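Local coordinates for sensory box/GGDEF domain protein (Colwellia psychrerythraea, PDB 3LYX) that probably senses a signal through this N-terminal PAS domain and relays it to a GGDEF domain, of the kind that makes cyclic di-GMP, at residues Lys11-Thr23 and Asp31-Lys44. Numbering follows the deposited sequence.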
ATOM      1  N   LYS B  11       8.166   0.968   5.228  1.00 35.12           N
ATOM      2  CA  LYS B  11       8.280  -0.487   5.236  1.00 36.66           C
ATOM      3  C   LYS B  11       7.152  -1.158   4.449  1.00 35.93           C
ATOM      4  O   LYS B  11       7.387  -2.115   3.712  1.00 35.65           O
ATOM      5  CB  LYS B  11       8.274  -0.989   6.685  1.00 38.83           C
ATOM      6  CG  LYS B  11       8.199  -2.498   6.859  1.00 41.27           C
ATOM      7  CD  LYS B  11       9.528  -3.176   6.590  1.00 40.16           C
ATOM      8  CE  LYS B  11       9.496  -4.615   7.095  1.00 40.62           C
ATOM      9  NZ  LYS B  11      10.831  -5.269   7.046  1.00 39.84           N
ATOM     10  N   ALA B  12       5.926  -0.659   4.603  1.00 35.05           N
ATOM     11  CA  ALA B  12       4.779  -1.237   3.906  1.00 33.57           C
ATOM     12  C   ALA B  12       4.923  -1.172   2.385  1.00 32.07           C
ATOM     13  O   ALA B  12       4.327  -1.976   1.654  1.00 29.04           O
ATOM     14  CB  ALA B  12       3.495  -0.531   4.337  1.00 33.48           C
ATOM     15  N   PHE B  13       5.715  -0.212   1.922  1.00 31.87           N
ATOM     16  CA  PHE B  13       5.954   0.001   0.494  1.00 31.42           C
ATOM     17  C   PHE B  13       6.070  -1.279  -0.334  1.00 29.43           C
ATOM     18  O   PHE B  13       5.289  -1.498  -1.258  1.00 28.56           O
ATOM     19  CB  PHE B  13       7.219   0.841   0.308  1.00 34.59           C
ATOM     20  CG  PHE B  13       7.438   1.317  -1.101  1.00 35.53           C
ATOM     21  CD1 PHE B  13       6.608   2.282  -1.658  1.00 34.08           C
ATOM     22  CD2 PHE B  13       8.505   0.832  -1.855  1.00 35.47           C
ATOM     23  CE1 PHE B  13       6.839   2.764  -2.944  1.00 35.83           C
ATOM     24  CE2 PHE B  13       8.745   1.309  -3.143  1.00 36.81           C
ATOM     25  CZ  PHE B  13       7.910   2.276  -3.688  1.00 34.87           C
ATOM     26  N   ASP B  14       7.039  -2.131  -0.019  1.00 29.41           N
ATOM     27  CA  ASP B  14       7.193  -3.356  -0.796  1.00 31.21           C
ATOM     28  C   ASP B  14       6.338  -4.540  -0.360  1.00 31.13           C
ATOM     29  O   ASP B  14       6.561  -5.659  -0.818  1.00 31.55           O
ATOM     30  CB  ASP B  14       8.663  -3.786  -0.862  1.00 32.86           C
ATOM     31  CG  ASP B  14       9.428  -3.079  -1.980  1.00 34.12           C
ATOM     32  OD1 ASP B  14       8.871  -2.954  -3.093  1.00 29.58           O
ATOM     33  OD2 ASP B  14      10.582  -2.658  -1.750  1.00 35.72           O
ATOM     34  N   TYR B  15       5.354  -4.294   0.500  1.00 28.93           N
ATOM     35  CA  TYR B  15       4.483  -5.373   0.959  1.00 30.87           C
ATOM     36  C   TYR B  15       3.023  -5.225   0.551  1.00 30.93           C
ATOM     37  O   TYR B  15       2.278  -6.195   0.570  1.00 29.75           O
ATOM     38  CB  TYR B  15       4.593  -5.522   2.476  1.00 31.78           C
ATOM     39  CG  TYR B  15       5.944  -6.040   2.897  1.00 31.92           C
ATOM     40  CD1 TYR B  15       6.317  -7.354   2.628  1.00 32.91           C
ATOM     41  CD2 TYR B  15       6.859  -5.213   3.540  1.00 32.98           C
ATOM     42  CE1 TYR B  15       7.565  -7.836   2.990  1.00 35.16           C
ATOM     43  CE2 TYR B  15       8.111  -5.685   3.905  1.00 36.13           C
ATOM     44  CZ  TYR B  15       8.456  -7.001   3.629  1.00 36.26           C
ATOM     45  OH  TYR B  15       9.681  -7.492   4.015  1.00 38.00           O
ATOM     46  N   VAL B  16       2.610  -4.020   0.176  1.00 29.24           N
ATOM     47  CA  VAL B  16       1.226  -3.807  -0.236  1.00 29.43           C
ATOM     48  C   VAL B  16       0.943  -4.420  -1.613  1.00 30.36           C
ATOM     49  O   VAL B  16       1.859  -4.657  -2.402  1.00 29.34           O
ATOM     50  CB  VAL B  16       0.883  -2.294  -0.271  1.00 31.18           C
ATOM     51  CG1 VAL B  16       1.027  -1.692   1.128  1.00 29.04           C
ATOM     52  CG2 VAL B  16       1.804  -1.564  -1.262  1.00 28.70           C
ATOM     53  N   PHE B  17      -0.327  -4.688  -1.893  1.00 29.55           N
ATOM     54  CA  PHE B  17      -0.719  -5.258  -3.174  1.00 28.06           C
ATOM     55  C   PHE B  17      -0.820  -4.124  -4.187  1.00 27.59           C
ATOM     56  O   PHE B  17      -0.737  -4.339  -5.395  1.00 25.86           O
ATOM     57  CB  PHE B  17      -2.066  -5.965  -3.050  1.00 29.94           C
ATOM     58  CG  PHE B  17      -2.589  -6.514  -4.350  1.00 31.81           C
ATOM     59  CD1 PHE B  17      -1.857  -7.456  -5.072  1.00 32.42           C
ATOM     60  CD2 PHE B  17      -3.825  -6.099  -4.845  1.00 33.73           C
ATOM     61  CE1 PHE B  17      -2.350  -7.982  -6.276  1.00 31.65           C
ATOM     62  CE2 PHE B  17      -4.328  -6.616  -6.044  1.00 35.45           C
ATOM     63  CZ  PHE B  17      -3.586  -7.562  -6.762  1.00 32.35           C
ATOM     64  N   ASP B  18      -1.023  -2.919  -3.672  1.00 23.82           N
ATOM     65  CA  ASP B  18      -1.113  -1.720  -4.492  1.00 24.76           C
ATOM     66  C   ASP B  18       0.183  -1.498  -5.261  1.00 24.06           C
ATOM     67  O   ASP B  18       1.265  -1.663  -4.714  1.00 19.96           O
ATOM     68  CB  ASP B  18      -1.346  -0.504  -3.599  1.00 25.14           C
ATOM     69  CG  ASP B  18      -2.656  -0.575  -2.853  1.00 30.42           C
ATOM     70  OD1 ASP B  18      -3.618   0.076  -3.317  1.00 29.23           O
ATOM     71  OD2 ASP B  18      -2.716  -1.289  -1.813  1.00 28.04           O
ATOM     72  N   ALA B  19       0.072  -1.115  -6.525  1.00 23.73           N
ATOM     73  CA  ALA B  19       1.259  -0.825  -7.325  1.00 23.06           C
ATOM     74  C   ALA B  19       1.549   0.662  -7.147  1.00 24.53           C
ATOM     75  O   ALA B  19       0.782   1.523  -7.602  1.00 23.66           O
ATOM     76  CB  ALA B  19       0.991  -1.139  -8.783  1.00 26.16           C
ATOM     77  N   ILE B  20       2.642   0.964  -6.455  1.00 25.64           N
ATOM     78  CA  ILE B  20       3.044   2.343  -6.221  1.00 26.72           C
ATOM     79  C   ILE B  20       4.089   2.745  -7.261  1.00 26.77           C
ATOM     80  O   ILE B  20       5.062   2.023  -7.481  1.00 26.35           O
ATOM     81  CB  ILE B  20       3.688   2.526  -4.821  1.00 26.19           C
ATOM     82  CG1 ILE B  20       2.738   2.027  -3.722  1.00 29.63           C
ATOM     83  CG2 ILE B  20       4.024   3.999  -4.589  1.00 25.10           C
ATOM     84  CD1 ILE B  20       1.411   2.744  -3.695  1.00 34.14           C
ATOM     85  N   VAL B  21       3.880   3.886  -7.909  1.00 26.74           N
ATOM     86  CA  VAL B  21       4.835   4.386  -8.893  1.00 25.81           C
ATOM     87  C   VAL B  21       5.067   5.854  -8.588  1.00 25.22           C
ATOM     88  O   VAL B  21       4.158   6.681  -8.722  1.00 24.28           O
ATOM     89  CB  VAL B  21       4.310   4.255 -10.340  1.00 25.56           C
ATOM     90  CG1 VAL B  21       5.364   4.755 -11.330  1.00 28.69           C
ATOM     91  CG2 VAL B  21       3.960   2.809 -10.633  1.00 28.61           C
ATOM     92  N   VAL B  22       6.284   6.166  -8.160  1.00 23.94           N
ATOM     93  CA  VAL B  22       6.662   7.530  -7.827  1.00 24.83           C
ATOM     94  C   VAL B  22       7.458   8.118  -8.993  1.00 25.89           C
ATOM     95  O   VAL B  22       8.401   7.490  -9.467  1.00 23.64           O
ATOM     96  CB  VAL B  22       7.526   7.547  -6.563  1.00 24.60           C
ATOM     97  CG1 VAL B  22       7.807   8.977  -6.141  1.00 25.32           C
ATOM     98  CG2 VAL B  22       6.823   6.771  -5.448  1.00 25.87           C
ATOM     99  N   THR B  23       7.080   9.315  -9.447  1.00 24.91           N
ATOM    100  CA  THR B  23       7.758   9.969 -10.573  1.00 26.00           C
ATOM    101  C   THR B  23       8.262  11.369 -10.254  1.00 27.25           C
ATOM    102  O   THR B  23       7.858  11.972  -9.255  1.00 26.61           O
ATOM    103  CB  THR B  23       6.819  10.111 -11.794  1.00 25.10           C
ATOM    104  OG1 THR B  23       5.644  10.830 -11.403  1.00 22.92           O
ATOM    105  CG2 THR B  23       6.421   8.749 -12.344  1.00 24.36           C
ATOM    106  N   ASP B  31      10.784   5.704  -8.082  1.00 28.84           N
ATOM    107  CA  ASP B  31      10.586   4.621  -7.111  1.00 27.02           C
ATOM    108  C   ASP B  31       9.496   3.703  -7.656  1.00 26.09           C
ATOM    109  O   ASP B  31       8.585   4.142  -8.361  1.00 26.74           O
ATOM    110  CB  ASP B  31      10.243   5.142  -5.709  1.00 28.21           C
ATOM    111  CG  ASP B  31      10.926   4.316  -4.594  1.00 31.79           C
ATOM    112  OD1 ASP B  31      11.021   4.802  -3.451  1.00 35.71           O
ATOM    113  OD2 ASP B  31      11.374   3.179  -4.858  1.00 33.24           O
ATOM    114  N   TRP B  32       9.609   2.423  -7.326  1.00 24.22           N
ATOM    115  CA  TRP B  32       8.728   1.386  -7.849  1.00 23.87           C
ATOM    116  C   TRP B  32       8.716   0.268  -6.807  1.00 25.37           C
ATOM    117  O   TRP B  32       9.782  -0.178  -6.387  1.00 26.32           O
ATOM    118  CB  TRP B  32       9.374   0.934  -9.175  1.00 24.57           C
ATOM    119  CG  TRP B  32       8.749  -0.164  -9.972  1.00 21.85           C
ATOM    120  CD1 TRP B  32       9.022  -1.499  -9.886  1.00 23.78           C
ATOM    121  CD2 TRP B  32       7.829  -0.013 -11.056  1.00 23.06           C
ATOM    122  NE1 TRP B  32       8.337  -2.187 -10.855  1.00 25.25           N
ATOM    123  CE2 TRP B  32       7.593  -1.299 -11.587  1.00 23.02           C
ATOM    124  CE3 TRP B  32       7.179   1.089 -11.631  1.00 21.25           C
ATOM    125  CZ2 TRP B  32       6.738  -1.518 -12.666  1.00 22.73           C
ATOM    126  CZ3 TRP B  32       6.327   0.874 -12.704  1.00 19.95           C
ATOM    127  CH2 TRP B  32       6.114  -0.421 -13.212  1.00 25.09           C
ATOM    128  N   ASN B  33       7.535  -0.178  -6.375  1.00 27.48           N
ATOM    129  CA  ASN B  33       7.463  -1.247  -5.371  1.00 26.62           C
ATOM    130  C   ASN B  33       7.134  -2.584  -6.025  1.00 26.08           C
ATOM    131  O   ASN B  33       6.875  -2.647  -7.229  1.00 26.57           O
ATOM    132  CB  ASN B  33       6.415  -0.914  -4.295  1.00 24.97           C
ATOM    133  CG  ASN B  33       4.990  -0.945  -4.830  1.00 26.02           C
ATOM    134  OD1 ASN B  33       4.763  -0.825  -6.033  1.00 24.84           O
ATOM    135  ND2 ASN B  33       4.020  -1.090  -3.931  1.00 24.08           N
ATOM    136  N   LYS B  34       7.143  -3.653  -5.232  1.00 26.66           N
ATOM    137  CA  LYS B  34       6.862  -4.993  -5.742  1.00 27.45           C
ATOM    138  C   LYS B  34       5.497  -5.057  -6.401  1.00 27.33           C
ATOM    139  O   LYS B  34       5.313  -5.743  -7.414  1.00 26.33           O
ATOM    140  CB  LYS B  34       6.929  -6.020  -4.610  1.00 30.74           C
ATOM    141  CG  LYS B  34       8.249  -6.033  -3.836  1.00 36.10           C
ATOM    142  CD  LYS B  34       9.439  -6.398  -4.721  1.00 39.74           C
ATOM    143  CE  LYS B  34      10.742  -6.371  -3.924  1.00 42.86           C
ATOM    144  NZ  LYS B  34      11.935  -6.758  -4.740  1.00 43.67           N
ATOM    145  N   GLY B  35       4.538  -4.341  -5.815  1.00 26.40           N
ATOM    146  CA  GLY B  35       3.195  -4.311  -6.362  1.00 25.91           C
ATOM    147  C   GLY B  35       3.168  -3.895  -7.821  1.00 24.57           C
ATOM    148  O   GLY B  35       2.414  -4.453  -8.616  1.00 24.31           O
ATOM    149  N   SER B  36       3.991  -2.915  -8.182  1.00 25.85           N
ATOM    150  CA  SER B  36       4.031  -2.452  -9.565  1.00 27.18           C
ATOM    151  C   SER B  36       4.670  -3.510 -10.460  1.00 26.51           C
ATOM    152  O   SER B  36       4.284  -3.670 -11.618  1.00 25.95           O
ATOM    153  CB  SER B  36       4.797  -1.131  -9.660  1.00 28.91           C
ATOM    154  OG  SER B  36       4.098  -0.093  -8.985  1.00 31.24           O
ATOM    155  N   GLU B  37       5.648  -4.235  -9.926  1.00 29.25           N
ATOM    156  CA  GLU B  37       6.289  -5.288 -10.701  1.00 29.76           C
ATOM    157  C   GLU B  37       5.246  -6.344 -11.058  1.00 29.92           C
ATOM    158  O   GLU B  37       5.184  -6.807 -12.196  1.00 29.55           O
ATOM    159  CB  GLU B  37       7.433  -5.933  -9.916  1.00 32.26           C
ATOM    160  CG  GLU B  37       7.858  -7.286 -10.492  1.00 34.94           C
ATOM    161  CD  GLU B  37       9.234  -7.731 -10.030  1.00 35.53           C
ATOM    162  OE1 GLU B  37       9.591  -7.487  -8.860  1.00 39.45           O
ATOM    163  OE2 GLU B  37       9.956  -8.341 -10.843  1.00 36.60           O
ATOM    164  N   THR B  38       4.422  -6.712 -10.079  1.00 30.98           N
ATOM    165  CA  THR B  38       3.371  -7.705 -10.286  1.00 27.30           C
ATOM    166  C   THR B  38       2.339  -7.202 -11.281  1.00 26.77           C
ATOM    167  O   THR B  38       1.890  -7.948 -12.150  1.00 28.42           O
ATOM    168  CB  THR B  38       2.629  -8.052  -8.963  1.00 28.82           C
ATOM    169  OG1 THR B  38       3.542  -8.643  -8.030  1.00 29.00           O
ATOM    170  CG2 THR B  38       1.498  -9.041  -9.225  1.00 28.62           C
ATOM    171  N   LEU B  39       1.969  -5.930 -11.173  1.00 26.60           N
ATOM    172  CA  LEU B  39       0.957  -5.379 -12.068  1.00 26.69           C
ATOM    173  C   LEU B  39       1.417  -5.082 -13.488  1.00 27.76           C
ATOM    174  O   LEU B  39       0.764  -5.487 -14.451  1.00 29.62           O
ATOM    175  CB  LEU B  39       0.371  -4.101 -11.474  1.00 26.60           C
ATOM    176  CG  LEU B  39      -0.672  -3.357 -12.309  1.00 23.68           C
ATOM    177  CD1 LEU B  39      -1.947  -4.197 -12.452  1.00 28.67           C
ATOM    178  CD2 LEU B  39      -0.982  -2.046 -11.628  1.00 24.03           C
ATOM    179  N   TYR B  40       2.536  -4.373 -13.610  1.00 27.69           N
ATOM    180  CA  TYR B  40       3.050  -3.965 -14.910  1.00 28.56           C
ATOM    181  C   TYR B  40       4.004  -4.941 -15.586  1.00 31.14           C
ATOM    182  O   TYR B  40       4.145  -4.922 -16.818  1.00 31.86           O
ATOM    183  CB  TYR B  40       3.727  -2.597 -14.777  1.00 26.75           C
ATOM    184  CG  TYR B  40       2.781  -1.485 -14.368  1.00 26.11           C
ATOM    185  CD1 TYR B  40       1.801  -1.021 -15.243  1.00 25.30           C
ATOM    186  CD2 TYR B  40       2.855  -0.906 -13.093  1.00 23.40           C
ATOM    187  CE1 TYR B  40       0.905  -0.002 -14.854  1.00 22.69           C
ATOM    188  CE2 TYR B  40       1.978   0.103 -12.699  1.00 20.99           C
ATOM    189  CZ  TYR B  40       1.005   0.549 -13.585  1.00 22.87           C
ATOM    190  OH  TYR B  40       0.131   1.544 -13.203  1.00 22.55           O
ATOM    191  N   GLY B  41       4.670  -5.777 -14.792  1.00 31.86           N
ATOM    192  CA  GLY B  41       5.587  -6.753 -15.355  1.00 31.58           C
ATOM    193  C   GLY B  41       7.063  -6.424 -15.233  1.00 32.23           C
ATOM    194  O   GLY B  41       7.896  -7.318 -15.332  1.00 33.34           O
ATOM    195  N   TYR B  42       7.390  -5.153 -15.013  1.00 30.75           N
ATOM    196  CA  TYR B  42       8.782  -4.707 -14.895  1.00 30.58           C
ATOM    197  C   TYR B  42       9.282  -4.734 -13.454  1.00 30.08           C
ATOM    198  O   TYR B  42       8.516  -4.467 -12.529  1.00 31.69           O
ATOM    199  CB  TYR B  42       8.922  -3.272 -15.395  1.00 29.86           C
ATOM    200  CG  TYR B  42       8.419  -3.019 -16.795  1.00 31.61           C
ATOM    201  CD1 TYR B  42       9.255  -3.202 -17.904  1.00 33.79           C
ATOM    202  CD2 TYR B  42       7.123  -2.543 -17.012  1.00 29.50           C
ATOM    203  CE1 TYR B  42       8.814  -2.908 -19.191  1.00 32.21           C
ATOM    204  CE2 TYR B  42       6.674  -2.250 -18.290  1.00 31.83           C
ATOM    205  CZ  TYR B  42       7.527  -2.430 -19.375  1.00 32.39           C
ATOM    206  OH  TYR B  42       7.099  -2.105 -20.636  1.00 31.22           O
ATOM    207  N   SER B  43      10.567  -5.042 -13.273  1.00 28.24           N
ATOM    208  CA  SER B  43      11.184  -5.073 -11.942  1.00 27.78           C
ATOM    209  C   SER B  43      11.740  -3.669 -11.684  1.00 28.52           C
ATOM    210  O   SER B  43      11.776  -2.854 -12.601  1.00 30.43           O
ATOM    211  CB  SER B  43      12.322  -6.106 -11.899  1.00 27.41           C
ATOM    212  OG  SER B  43      13.378  -5.768 -12.792  1.00 24.85           O
ATOM    213  N   LYS B  44      12.174  -3.383 -10.459  1.00 28.47           N
ATOM    214  CA  LYS B  44      12.711  -2.060 -10.134  1.00 29.96           C
ATOM    215  C   LYS B  44      13.833  -1.636 -11.085  1.00 30.94           C
ATOM    216  O   LYS B  44      13.885  -0.483 -11.524  1.00 26.93           O
ATOM    217  CB  LYS B  44      13.236  -2.012  -8.691  1.00 34.96           C
ATOM    218  CG  LYS B  44      12.219  -2.372  -7.618  1.00 40.24           C
ATOM    219  CD  LYS B  44      12.710  -1.951  -6.230  1.00 45.66           C
ATOM    220  CE  LYS B  44      11.702  -2.298  -5.122  1.00 46.04           C
ATOM    221  NZ  LYS B  44      11.617  -3.770  -4.898  1.00 46.65           N
TER
HETATM  222  O   HOH W   1       4.712  -3.755  -2.860  1.00 29.09           O
HETATM  223  O   HOH W   2       0.035  -6.144  -8.004  1.00 29.23           O
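With CG set between its own backbone N and carbonyl carbon (chi1 68°), N33 turns its amide into the bend at 13-20, while F13, its CG anti to the backbone N (chi1 -170°), lays a ring face against N33 CB, 3.5 Å from the ring centroid. Both amide hydrogens are used: N33 ND2 donates to F13 O at 3.0 Å and to D18 O at 2.9 Å, each acceptor close to the amide plane and each N-H pointing almost straight. N33 OD1 accepts from I20 N (2.8 Å) and, as the N-cap of helix 34-40, from S36 N, the two donors arriving from opposite faces of its plane. Replacing N33 with alanine is likely to leave F13 O and D18 O without these donors, and I20 N and S36 N without their shared acceptor. Beside it, D14 OD1 takes K34 N at 2.8 Å through a bent N-H (139°), and forms a long salt bridge with K44 NZ. V22 and D31 make a hydrogen-bonded antiparallel pair (V22 N to D31 O, 3.1 Å), and D31 also pairs with R9 of the second subunit. The hairpin of strands 19-24 and 29-32 leading into helix 34-40, at the sheet edge, begins the PAS fold.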